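Local coordinates for Sn-glycerol-3-phosphate ABC transporter substrate-binding protein UspB (Mycobacterium tuberculosis, PDB 4MFI) that probably captures glycerophosphocholine outside the cell membrane and hands it to an ABC transporter for import, at residues R152-F157 and P300-G305; T128-D133 and P347-A352; D40-H45 and I72-D77; V113-D118 and I311-S316. One frame throughout, in Å; residues are numbered along the deposited sequence.

Interaction 1 is the most deeply buried, near the centre of the chain, whereas interactions 2, 3 and 4 are partly buried and lie farther out. Interactions 1 and 3 belong to the same mixed sheet, one through an antiparallel bridge beside an arginine, the other through parallel strand pairing. Interactions 2 and 4 instead join loops, each with a single backbone bridge; charged side chains dominate in interaction 2, and one carbonyl with two donors anchors interaction 4. Interactions 1 and 2 touch directly, Arg152 CG lying 4.0 Å from Val348 CG1. Waters join the two segments in interactions 2, 3 and 4, only weakly at the lysine in interaction 2.

Interaction 1 of 4, residues R152-F157 and P300-G305; sequences RSTPLF and PACPTG
An antiparallel bridge between Ser153, on the long strand 144-160, and Gly305 starts the pairing of that strand with the chain entering strand 307-310 of the central mixed sheet. Its backbone bonds run from Ser153 N to Gly305 O (3.0 Å) and from Gly305 N back to Ser153 O (2.8 Å). Gly305 O has a second strong donor, Arg152 NE at 2.8 Å, which lies above the carbonyl plane on the face opposite Ser153 N. Bends at chi2 and chi3 (-54° and -46°) curl the Arg152 chain back until the edge of its guanidinium meets that oxygen in plane; NH2 adds a weak bond to it. The same NH2 forms a salt bridge with Asp138, which also receives a hydrogen bond from Thr304 OG1, so one carboxylate ties the two segments together. Farther along, the Pro155 and Pro303 rings meet obliquely, CG to CG at 3.7 Å, with Pro155 CD only 3.1 Å from Pro303 O, a buried oxygen without a polar partner. Cys302 SG, swung anti to its own nitrogen (chi1 -178°), packs 3.8 Å from Pro155 CD. Antiparallel pairing with a strand from late in the chain, within a mixed sheet, is in keeping with this family's periplasmic-binding-protein fold.

Interaction 2 of 4, residues T128-D133 and P347-A352; sequences TTDYVD and PVRKSA
Arg349 lays its CD over the centre of the Tyr131 ring, 3.5 Å from the centroid and almost on the ring normal, a CH-pi contact. Beyond CB the chain folds twice (chi2 -72°, chi3 -71°), carrying the guanidinium to Asp130, which it grips side-on: NE (2.7 Å) and NH2 both bond to OD2 in a salt bridge. The carboxylate and guanidinium planes stand 82° apart; NE meets OD2 from above the carboxylate plane and NH2 on its anti lone pair. Ser351 holds the syn side, its OG 2.6 Å from Asp130 OD2 and its backbone N bonded to OD1; these four bonds fix the carboxylate's rotation and would be expected to stabilise its negative charge. Lys350 stretches out fully beyond CG and carries NZ to Thr129 O (2.9 Å) and, in a second salt bridge, to Asp133 OD1 (2.8 Å); a water donates to Asp133 OD2 and accepts a weak bond from Lys350 NZ. The backbones themselves are joined by Lys350 N to Asp130 O (2.7 Å) and Val132 N to Val348 O (2.9 Å). Tyr131 OH bonds to Thr331. The loop preceding helix 133-137 is thus fastened to the loop between helices 333-343 and 356-364, with Pro333 against Asp130, Arg349 and Ser351, and strand 144-160 packed against Tyr131 and Val348.

Interaction 3 of 4, residues D40-H45 and I72-D77; sequences DFWSSH and IDAGKD
Ile72 begins the second segment beside Trp42, the two side chains running the same way: its CB lies 3.5 Å from Trp42 CD1, and CG2, anti to the backbone N, reaches over one face of the five-membered ring in a CH-pi contact. Ile72 N bonds to Phe41 O (2.9 Å) and Ile72 O receives Ser43 N almost straight (N-H...O 176°), the alternation of a parallel pair. Asp73 lies across His45 at about a right angle, carboxylate and imidazole planes 65° apart, with NE2 3.6 Å from Asp73 CB; the other ring nitrogen, ND1, bonds to Glu53, which also binds Ser43 OG. Strands 39-43 and 69-73 are the two arms of a beta-alpha-beta unit with helix 50-63 as the crossover. Ala74 N continues the ladder to Ser43 O (3.0 Å), while Ala74 CB presses against Trp42 CB at 3.6 Å. Gly75 has backbone angles (phi 154°) at which a CB would jam against Ala74 O; its own O lies 3.2 Å from Ser44 CA in a CA-H...O contact. Lys76 O shares a water with Ser44 O, that water donating to both at 2.9 Å. Asp77, the N-cap of helix 78-88, bonds through OD1 to Glu80 N, and its backbone O lies 3.8 Å from Ser44 CB.

Interaction 4 of 4, residues V113-D118 and I311-S316; sequences VLTALD and IPAKLS
Ile311 O is gripped twice by Thr115, by the backbone N at 2.8 Å and the hydroxyl OG1 at 3.0 Å. The amide meets the oxygen almost head-on, in line with the C=O bond (C=O...N 173°), whereas the hydroxyl comes from above the carbonyl plane. With OG1 anti to the carbonyl carbon (chi1 -56°), Thr115 turns its hydroxyl beside its own N, which lets both donors converge on one oxygen; OG1 also lies 3.1 Å from Pro312 O. On the far side of the bridged pair Leu114-Pro312, Ala313 N bonds to Val113 O (2.8 Å), an oxygen that also accepts from a water held by Lys314 N. A second water links Thr115 O with Ile311 N. Pro312 CA approaches Val113 O in a CA-H...O contact. An apolar contact lies alongside, where the Leu117 and Ile311 side chains slant across each other, CD2 to CD1 at 3.7 Å; Ile311 packs further on Leu324 and Ile327 of helix 317-330, and Leu117 on Val148 of strand 144-160. Because each outer carbonyl of the bridge takes two hydrogen bonds, the loops before helices 118-124 and 317-330 are held mainly by polar bonds to backbone carbonyls, from amides, one threonine hydroxyl and water, with the Leu117-Ile311 touch as the apolar supplement.

Interaction 1 of 4, residues R152-F157 and P300-G305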
loop_
_atom_site.group_PDB
_atom_site.type_symbol
_atom_site.label_atom_id
_atom_site.label_comp_id
_atom_site.label_asym_id
_atom_site.label_seq_id
_atom_site.Cartn_x
_atom_site.Cartn_y
_atom_site.Cartn_z
ATOM N N ARG A 152 0.583 4.313 5.602
ATOM C CA ARG A 152 -0.086 3.972 4.350
ATOM C C ARG A 152 0.509 4.704 3.154
ATOM O O ARG A 152 0.973 5.834 3.273
ATOM C CB ARG A 152 -1.592 4.254 4.455
ATOM C CG ARG A 152 -2.267 3.643 5.709
ATOM C CD ARG A 152 -2.019 2.123 5.877
ATOM N NE ARG A 152 -2.240 1.469 4.597
ATOM C CZ ARG A 152 -3.420 1.059 4.142
ATOM N NH1 ARG A 152 -4.506 1.094 4.916
ATOM N NH2 ARG A 152 -3.497 0.571 2.915
ATOM N N SER A 153 0.475 4.039 2.002
ATOM C CA SER A 153 1.043 4.551 0.765
ATOM C C SER A 153 0.107 4.202 -0.379
ATOM O O SER A 153 -0.841 3.433 -0.200
ATOM C CB SER A 153 2.371 3.857 0.513
ATOM O OG SER A 153 2.144 2.460 0.429
ATOM N N THR A 154 0.369 4.771 -1.552
ATOM C CA THR A 154 -0.274 4.333 -2.788
ATOM C C THR A 154 0.763 4.376 -3.900
ATOM O O THR A 154 1.833 4.967 -3.735
ATOM C CB THR A 154 -1.437 5.257 -3.234
ATOM O OG1 THR A 154 -0.898 6.473 -3.762
ATOM C CG2 THR A 154 -2.402 5.553 -2.098
ATOM N N PRO A 155 0.453 3.762 -5.045
ATOM C CA PRO A 155 1.302 4.037 -6.205
ATOM C C PRO A 155 1.121 5.480 -6.690
ATOM O O PRO A 155 0.107 6.132 -6.409
ATOM C CB PRO A 155 0.779 3.050 -7.254
ATOM C CG PRO A 155 0.172 1.937 -6.444
ATOM C CD PRO A 155 -0.490 2.662 -5.309
ATOM N N LEU A 156 2.118 5.961 -7.421
ATOM C CA LEU A 156 2.131 7.312 -7.960
ATOM C C LEU A 156 2.812 7.244 -9.324
ATOM O O LEU A 156 3.711 6.427 -9.523
ATOM C CB LEU A 156 2.924 8.216 -7.020
ATOM C CG LEU A 156 2.725 9.720 -7.152
ATOM C CD1 LEU A 156 1.270 10.085 -6.920
ATOM C CD2 LEU A 156 3.634 10.446 -6.159
ATOM N N PHE A 157 2.377 8.080 -10.265
ATOM C CA PHE A 157 2.966 8.109 -11.604
ATOM C C PHE A 157 4.003 9.229 -11.664
ATOM O O PHE A 157 3.663 10.407 -11.602
ATOM C CB PHE A 157 1.867 8.310 -12.663
ATOM C CG PHE A 157 2.333 8.108 -14.080
ATOM C CD1 PHE A 157 3.028 9.110 -14.754
ATOM C CD2 PHE A 157 2.052 6.923 -14.754
ATOM C CE1 PHE A 157 3.465 8.917 -16.076
ATOM C CE2 PHE A 157 2.468 6.728 -16.071
ATOM C CZ PHE A 157 3.180 7.723 -16.732
ATOM N N PRO A 300 -12.124 4.392 -9.699
ATOM C CA PRO A 300 -10.830 4.255 -9.022
ATOM C C PRO A 300 -9.997 3.116 -9.596
ATOM O O PRO A 300 -10.488 1.992 -9.763
ATOM C CB PRO A 300 -11.217 3.926 -7.577
ATOM C CG PRO A 300 -12.570 4.470 -7.411
ATOM C CD PRO A 300 -13.249 4.392 -8.751
ATOM N N ALA A 301 -8.740 3.415 -9.894
ATOM C CA ALA A 301 -7.842 2.409 -10.452
ATOM C C ALA A 301 -6.472 2.551 -9.827
ATOM O O ALA A 301 -5.445 2.484 -10.502
ATOM C CB ALA A 301 -7.777 2.517 -11.972
ATOM N N CYS A 302 -6.475 2.745 -8.512
ATOM C CA CYS A 302 -5.250 2.917 -7.748
ATOM C C CYS A 302 -5.424 2.232 -6.402
ATOM O O CYS A 302 -6.340 2.566 -5.662
ATOM C CB CYS A 302 -4.973 4.404 -7.530
ATOM S SG CYS A 302 -3.426 4.726 -6.643
ATOM N N PRO A 303 -4.547 1.273 -6.077
ATOM C CA PRO A 303 -4.658 0.591 -4.786
ATOM C C PRO A 303 -4.004 1.401 -3.682
ATOM O O PRO A 303 -3.298 2.385 -3.933
ATOM C CB PRO A 303 -3.850 -0.690 -5.011
ATOM C CG PRO A 303 -2.764 -0.237 -5.941
ATOM C CD PRO A 303 -3.438 0.735 -6.886
ATOM N N THR A 304 -4.245 0.979 -2.451
ATOM C CA THR A 304 -3.483 1.487 -1.325
ATOM C C THR A 304 -2.498 0.410 -0.885
ATOM O O THR A 304 -2.535 -0.718 -1.381
ATOM C CB THR A 304 -4.404 1.828 -0.175
ATOM O OG1 THR A 304 -5.071 0.633 0.222
ATOM C CG2 THR A 304 -5.438 2.861 -0.618
ATOM N N GLY A 305 -1.616 0.755 0.046
ATOM C CA GLY A 305 -0.611 -0.172 0.526
ATOM C C GLY A 305 -0.123 0.229 1.902
ATOM O O GLY A 305 -0.530 1.262 2.441
#

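Interaction 2 of 4, residues T128-D133 and P347-A352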
loop_
_atom_site.group_PDB
_atom_site.type_symbol
_atom_site.label_atom_id
_atom_site.label_comp_id
_atom_site.label_asym_id
_atom_site.label_seq_id
_atom_site.Cartn_x
_atom_site.Cartn_y
_atom_site.Cartn_z
ATOM N N THR A 128 -14.757 7.256 13.149
ATOM C CA THR A 128 -14.408 6.381 12.031
ATOM C C THR A 128 -14.717 6.982 10.664
ATOM O O THR A 128 -14.018 6.693 9.691
ATOM C CB THR A 128 -15.095 5.019 12.148
ATOM O OG1 THR A 128 -16.512 5.212 12.251
ATOM C CG2 THR A 128 -14.585 4.276 13.376
ATOM N N THR A 129 -15.746 7.822 10.580
ATOM C CA THR A 129 -16.070 8.442 9.295
ATOM C C THR A 129 -15.028 9.475 8.866
ATOM O O THR A 129 -15.011 9.887 7.706
ATOM C CB THR A 129 -17.472 9.079 9.272
ATOM O OG1 THR A 129 -17.513 10.188 10.176
ATOM C CG2 THR A 129 -18.521 8.066 9.674
ATOM N N ASP A 130 -14.156 9.885 9.787
ATOM C CA ASP A 130 -13.068 10.801 9.436
ATOM C C ASP A 130 -11.790 10.086 8.986
ATOM O O ASP A 130 -10.803 10.734 8.643
ATOM C CB ASP A 130 -12.746 11.765 10.587
ATOM C CG ASP A 130 -11.809 12.900 10.159
ATOM O OD1 ASP A 130 -12.062 13.542 9.110
ATOM O OD2 ASP A 130 -10.806 13.143 10.863
ATOM N N TYR A 131 -11.782 8.756 8.994
ATOM C CA TYR A 131 -10.681 8.043 8.349
ATOM C C TYR A 131 -10.936 8.003 6.854
ATOM O O TYR A 131 -12.082 7.826 6.424
ATOM C CB TYR A 131 -10.515 6.625 8.912
ATOM C CG TYR A 131 -9.885 6.617 10.283
ATOM C CD1 TYR A 131 -10.644 6.880 11.419
ATOM C CD2 TYR A 131 -8.524 6.394 10.439
ATOM C CE1 TYR A 131 -10.067 6.897 12.668
ATOM C CE2 TYR A 131 -7.936 6.409 11.686
ATOM C CZ TYR A 131 -8.714 6.657 12.798
ATOM O OH TYR A 131 -8.142 6.675 14.046
ATOM N N VAL A 132 -9.875 8.189 6.069
ATOM C CA VAL A 132 -9.947 8.053 4.613
ATOM C C VAL A 132 -10.668 6.740 4.313
ATOM O O VAL A 132 -10.331 5.700 4.882
ATOM C CB VAL A 132 -8.536 8.070 3.989
ATOM C CG1 VAL A 132 -8.581 7.733 2.501
ATOM C CG2 VAL A 132 -7.873 9.436 4.215
ATOM N N ASP A 133 -11.683 6.796 3.456
ATOM C CA ASP A 133 -12.602 5.670 3.299
ATOM C C ASP A 133 -11.892 4.371 2.957
ATOM O O ASP A 133 -12.105 3.349 3.626
ATOM C CB ASP A 133 -13.670 5.959 2.236
ATOM C CG ASP A 133 -14.707 6.969 2.690
ATOM O OD1 ASP A 133 -14.757 7.280 3.897
ATOM O OD2 ASP A 133 -15.495 7.439 1.834
ATOM N N PRO A 347 -1.355 10.972 5.300
ATOM C CA PRO A 347 -2.275 11.173 6.428
ATOM C C PRO A 347 -3.502 10.276 6.283
ATOM O O PRO A 347 -4.065 10.186 5.186
ATOM C CB PRO A 347 -2.667 12.656 6.309
ATOM C CG PRO A 347 -1.585 13.283 5.472
ATOM C CD PRO A 347 -1.129 12.206 4.534
ATOM N N VAL A 348 -3.912 9.619 7.368
ATOM C CA VAL A 348 -4.982 8.629 7.274
ATOM C C VAL A 348 -6.357 9.197 7.623
ATOM O O VAL A 348 -7.359 8.478 7.560
ATOM C CB VAL A 348 -4.684 7.381 8.139
ATOM C CG1 VAL A 348 -3.296 6.826 7.812
ATOM C CG2 VAL A 348 -4.793 7.701 9.633
ATOM N N ARG A 349 -6.399 10.483 7.980
ATOM C CA ARG A 349 -7.642 11.152 8.351
ATOM C C ARG A 349 -8.011 12.198 7.319
ATOM O O ARG A 349 -7.149 12.977 6.891
ATOM C CB ARG A 349 -7.501 11.839 9.717
ATOM C CG ARG A 349 -7.250 10.881 10.879
ATOM C CD ARG A 349 -8.497 10.077 11.221
ATOM N NE ARG A 349 -9.486 10.943 11.845
ATOM C CZ ARG A 349 -9.749 10.967 13.147
ATOM N NH1 ARG A 349 -9.114 10.149 13.982
ATOM N NH2 ARG A 349 -10.652 11.812 13.611
ATOM N N LYS A 350 -9.286 12.230 6.938
ATOM C CA LYS A 350 -9.773 13.216 5.977
ATOM C C LYS A 350 -9.501 14.638 6.454
ATOM O O LYS A 350 -9.032 15.481 5.689
ATOM C CB LYS A 350 -11.275 13.034 5.740
ATOM C CG LYS A 350 -11.651 11.669 5.185
ATOM C CD LYS A 350 -13.165 11.541 5.102
ATOM C CE LYS A 350 -13.578 10.171 4.594
ATOM N NZ LYS A 350 -15.039 9.954 4.772
ATOM N N SER A 351 -9.777 14.895 7.729
ATOM C CA SER A 351 -9.653 16.241 8.280
ATOM C C SER A 351 -8.217 16.662 8.570
ATOM O O SER A 351 -7.993 17.766 9.076
ATOM C CB SER A 351 -10.472 16.371 9.563
ATOM O OG SER A 351 -9.892 15.605 10.601
ATOM N N ALA A 352 -7.241 15.807 8.272
ATOM C CA ALA A 352 -5.855 16.219 8.464
ATOM C C ALA A 352 -5.485 17.360 7.507
ATOM O O ALA A 352 -4.547 18.113 7.774
ATOM C CB ALA A 352 -4.891 15.035 8.356
HETATM O O HOH W 1 -17.158 9.513 2.229
#

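Interaction 3 of 4, residues D40-H45 and I72-D77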
loop_
_atom_site.group_PDB
_atom_site.type_symbol
_atom_site.label_atom_id
_atom_site.label_comp_id
_atom_site.label_asym_id
_atom_site.label_seq_id
_atom_site.Cartn_x
_atom_site.Cartn_y
_atom_site.Cartn_z
ATOM N N ASP A 40 2.365 -2.459 25.281
ATOM C CA ASP A 40 3.485 -2.887 24.445
ATOM C C ASP A 40 3.139 -2.687 22.973
ATOM O O ASP A 40 2.224 -3.328 22.448
ATOM C CB ASP A 40 3.849 -4.352 24.732
ATOM C CG ASP A 40 4.483 -4.547 26.110
ATOM O OD1 ASP A 40 5.350 -3.731 26.495
ATOM O OD2 ASP A 40 4.107 -5.510 26.822
ATOM N N PHE A 41 3.853 -1.770 22.326
ATOM C CA PHE A 41 3.618 -1.409 20.930
ATOM C C PHE A 41 4.750 -1.985 20.086
ATOM O O PHE A 41 5.895 -1.530 20.166
ATOM C CB PHE A 41 3.542 0.121 20.801
ATOM C CG PHE A 41 3.449 0.626 19.386
ATOM C CD1 PHE A 41 2.921 -0.164 18.367
ATOM C CD2 PHE A 41 3.901 1.901 19.073
ATOM C CE1 PHE A 41 2.852 0.309 17.063
ATOM C CE2 PHE A 41 3.828 2.386 17.771
ATOM C CZ PHE A 41 3.300 1.589 16.767
ATOM N N TRP A 42 4.422 -3.003 19.295
ATOM C CA TRP A 42 5.394 -3.662 18.427
ATOM C C TRP A 42 5.389 -3.045 17.040
ATOM O O TRP A 42 4.407 -3.159 16.298
ATOM C CB TRP A 42 5.086 -5.153 18.308
ATOM C CG TRP A 42 5.402 -5.952 19.536
ATOM C CD1 TRP A 42 5.632 -5.478 20.799
ATOM C CD2 TRP A 42 5.531 -7.375 19.612
ATOM N NE1 TRP A 42 5.892 -6.524 21.655
ATOM C CE2 TRP A 42 5.835 -7.699 20.950
ATOM C CE3 TRP A 42 5.417 -8.409 18.677
ATOM C CZ2 TRP A 42 6.019 -9.015 21.377
ATOM C CZ3 TRP A 42 5.602 -9.715 19.103
ATOM C CH2 TRP A 42 5.902 -10.005 20.438
ATOM N N SER A 43 6.493 -2.394 16.691
ATOM C CA SER A 43 6.622 -1.719 15.407
ATOM C C SER A 43 7.945 -2.063 14.728
ATOM O O SER A 43 8.929 -2.401 15.392
ATOM C CB SER A 43 6.532 -0.205 15.610
ATOM O OG SER A 43 6.695 0.486 14.384
ATOM N N SER A 44 7.959 -1.981 13.402
ATOM C CA SER A 44 9.195 -2.092 12.639
ATOM C C SER A 44 9.757 -0.707 12.327
ATOM O O SER A 44 10.767 -0.580 11.636
ATOM C CB SER A 44 8.947 -2.851 11.337
ATOM O OG SER A 44 7.882 -2.256 10.618
ATOM N N HIS A 45 9.098 0.325 12.850
ATOM C CA HIS A 45 9.505 1.708 12.608
ATOM C C HIS A 45 9.606 2.009 11.112
ATOM O O HIS A 45 10.663 2.434 10.636
ATOM C CB HIS A 45 10.854 2.015 13.278
ATOM C CG HIS A 45 11.004 1.439 14.655
ATOM N ND1 HIS A 45 10.098 1.675 15.667
ATOM C CD2 HIS A 45 11.963 0.646 15.187
ATOM C CE1 HIS A 45 10.489 1.046 16.761
ATOM N NE2 HIS A 45 11.621 0.417 16.499
ATOM N N ILE A 72 8.573 -1.222 21.178
ATOM C CA ILE A 72 9.393 -2.403 20.987
ATOM C C ILE A 72 9.826 -2.481 19.530
ATOM O O ILE A 72 8.983 -2.411 18.640
ATOM C CB ILE A 72 8.587 -3.675 21.313
ATOM C CG1 ILE A 72 8.047 -3.627 22.743
ATOM C CG2 ILE A 72 9.433 -4.921 21.094
ATOM C CD1 ILE A 72 9.126 -3.611 23.780
ATOM N N ASP A 73 11.131 -2.609 19.285
ATOM C CA ASP A 73 11.623 -2.888 17.935
ATOM C C ASP A 73 11.334 -4.353 17.624
ATOM O O ASP A 73 12.070 -5.252 18.045
ATOM C CB ASP A 73 13.122 -2.595 17.816
ATOM C CG ASP A 73 13.615 -2.607 16.368
ATOM O OD1 ASP A 73 12.910 -3.153 15.488
ATOM O OD2 ASP A 73 14.715 -2.069 16.110
ATOM N N ALA A 74 10.263 -4.583 16.875
ATOM C CA ALA A 74 9.758 -5.930 16.646
ATOM C C ALA A 74 10.247 -6.520 15.326
ATOM O O ALA A 74 9.843 -7.619 14.939
ATOM C CB ALA A 74 8.231 -5.930 16.699
ATOM N N GLY A 75 11.122 -5.805 14.630
ATOM C CA GLY A 75 11.653 -6.323 13.381
ATOM C C GLY A 75 12.093 -5.231 12.431
ATOM O O GLY A 75 11.716 -4.074 12.594
ATOM N N LYS A 76 12.891 -5.597 11.433
ATOM C CA LYS A 76 13.382 -4.616 10.472
ATOM C C LYS A 76 12.350 -4.326 9.377
ATOM O O LYS A 76 12.452 -3.329 8.661
ATOM C CB LYS A 76 14.703 -5.073 9.850
ATOM C CG LYS A 76 14.542 -6.113 8.754
ATOM C CD LYS A 76 15.850 -6.369 8.023
ATOM C CE LYS A 76 15.603 -7.146 6.743
ATOM N NZ LYS A 76 16.872 -7.507 6.051
ATOM N N ASP A 77 11.358 -5.203 9.254
ATOM C CA ASP A 77 10.300 -5.028 8.261
ATOM C C ASP A 77 9.018 -5.710 8.725
ATOM O O ASP A 77 8.997 -6.337 9.795
ATOM C CB ASP A 77 10.740 -5.523 6.869
ATOM C CG ASP A 77 11.096 -7.005 6.834
ATOM O OD1 ASP A 77 10.554 -7.799 7.628
ATOM O OD2 ASP A 77 11.911 -7.391 5.969
HETATM O O HOH W 2 11.253 -0.742 8.825
HETATM O O HOH W 3 13.334 -1.538 12.517
#

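Interaction 4 of 4, residues V113-D118 and I311-S316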
loop_
_atom_site.group_PDB
_atom_site.type_symbol
_atom_site.label_atom_id
_atom_site.label_comp_id
_atom_site.label_asym_id
_atom_site.label_seq_id
_atom_site.Cartn_x
_atom_site.Cartn_y
_atom_site.Cartn_z
ATOM N N VAL A 113 -6.927 -14.574 15.990
ATOM C CA VAL A 113 -6.044 -13.987 17.001
ATOM C C VAL A 113 -6.058 -12.456 17.074
ATOM O O VAL A 113 -5.295 -11.872 17.843
ATOM C CB VAL A 113 -4.583 -14.488 16.867
ATOM C CG1 VAL A 113 -4.536 -16.010 16.895
ATOM C CG2 VAL A 113 -3.935 -13.940 15.590
ATOM N N LEU A 114 -6.916 -11.811 16.281
ATOM C CA LEU A 114 -7.085 -10.360 16.348
ATOM C C LEU A 114 -8.478 -9.962 16.833
ATOM O O LEU A 114 -9.466 -10.652 16.575
ATOM C CB LEU A 114 -6.835 -9.716 14.987
ATOM C CG LEU A 114 -5.468 -9.910 14.336
ATOM C CD1 LEU A 114 -5.437 -9.130 13.026
ATOM C CD2 LEU A 114 -4.342 -9.477 15.255
ATOM N N THR A 115 -8.557 -8.823 17.509
ATOM C CA THR A 115 -9.831 -8.294 17.980
ATOM C C THR A 115 -10.573 -7.580 16.857
ATOM O O THR A 115 -10.000 -6.719 16.186
ATOM C CB THR A 115 -9.597 -7.276 19.115
ATOM O OG1 THR A 115 -8.837 -7.893 20.163
ATOM C CG2 THR A 115 -10.917 -6.767 19.681
ATOM N N ALA A 116 -11.839 -7.934 16.646
ATOM C CA ALA A 116 -12.713 -7.138 15.790
ATOM C C ALA A 116 -13.010 -5.841 16.538
ATOM O O ALA A 116 -13.464 -5.868 17.686
ATOM C CB ALA A 116 -14.001 -7.893 15.474
ATOM N N LEU A 117 -12.748 -4.710 15.889
ATOM C CA LEU A 117 -12.652 -3.422 16.582
ATOM C C LEU A 117 -13.934 -2.601 16.663
ATOM O O LEU A 117 -13.972 -1.597 17.375
ATOM C CB LEU A 117 -11.575 -2.554 15.925
ATOM C CG LEU A 117 -10.156 -3.116 15.958
ATOM C CD1 LEU A 117 -9.191 -2.205 15.219
ATOM C CD2 LEU A 117 -9.709 -3.319 17.398
ATOM N N ASP A 118 -14.975 -3.006 15.949
ATOM C CA ASP A 118 -16.141 -2.136 15.778
ATOM C C ASP A 118 -16.857 -1.741 17.068
ATOM O O ASP A 118 -17.221 -0.573 17.247
ATOM C CB ASP A 118 -17.115 -2.767 14.793
ATOM C CG ASP A 118 -16.444 -3.128 13.494
ATOM O OD1 ASP A 118 -15.767 -4.177 13.461
ATOM O OD2 ASP A 118 -16.554 -2.347 12.520
ATOM N N ILE A 311 -5.073 -5.093 17.431
ATOM C CA ILE A 311 -5.084 -5.449 18.846
ATOM C C ILE A 311 -5.319 -6.952 18.972
ATOM O O ILE A 311 -6.367 -7.450 18.573
ATOM C CB ILE A 311 -6.220 -4.702 19.586
ATOM C CG1 ILE A 311 -6.080 -3.187 19.411
ATOM C CG2 ILE A 311 -6.260 -5.079 21.068
ATOM C CD1 ILE A 311 -7.238 -2.405 20.031
ATOM N N PRO A 312 -4.343 -7.687 19.523
ATOM C CA PRO A 312 -4.530 -9.133 19.692
ATOM C C PRO A 312 -5.762 -9.499 20.522
ATOM O O PRO A 312 -6.124 -8.797 21.478
ATOM C CB PRO A 312 -3.255 -9.561 20.419
ATOM C CG PRO A 312 -2.227 -8.572 19.937
ATOM C CD PRO A 312 -2.980 -7.264 19.888
ATOM N N ALA A 313 -6.386 -10.616 20.156
ATOM C CA ALA A 313 -7.586 -11.096 20.829
ATOM C C ALA A 313 -7.329 -11.535 22.268
ATOM O O ALA A 313 -8.236 -11.476 23.100
ATOM C CB ALA A 313 -8.213 -12.241 20.039
ATOM N N LYS A 314 -6.113 -11.989 22.568
ATOM C CA LYS A 314 -5.848 -12.552 23.896
ATOM C C LYS A 314 -5.373 -11.521 24.927
ATOM O O LYS A 314 -4.497 -11.792 25.749
ATOM C CB LYS A 314 -4.893 -13.744 23.821
ATOM C CG LYS A 314 -3.479 -13.414 23.410
ATOM C CD LYS A 314 -2.525 -14.504 23.875
ATOM C CE LYS A 314 -3.029 -15.883 23.491
ATOM N NZ LYS A 314 -2.004 -16.940 23.711
ATOM N N LEU A 315 -5.971 -10.339 24.878
ATOM C CA LEU A 315 -5.788 -9.334 25.917
ATOM C C LEU A 315 -7.035 -9.318 26.785
ATOM O O LEU A 315 -8.122 -9.670 26.320
ATOM C CB LEU A 315 -5.617 -7.944 25.301
ATOM C CG LEU A 315 -4.524 -7.640 24.279
ATOM C CD1 LEU A 315 -4.438 -6.127 24.064
ATOM C CD2 LEU A 315 -3.176 -8.213 24.679
ATOM N N SER A 316 -6.890 -8.903 28.040
ATOM C CA SER A 316 -8.056 -8.614 28.863
ATOM C C SER A 316 -8.838 -7.467 28.224
ATOM O O SER A 316 -8.289 -6.706 27.415
ATOM C CB SER A 316 -7.633 -8.220 30.275
ATOM O OG SER A 316 -7.005 -6.948 30.276
HETATM O O HOH W 4 -4.347 -12.989 20.327
HETATM O O HOH W 5 -7.330 -5.932 15.885
#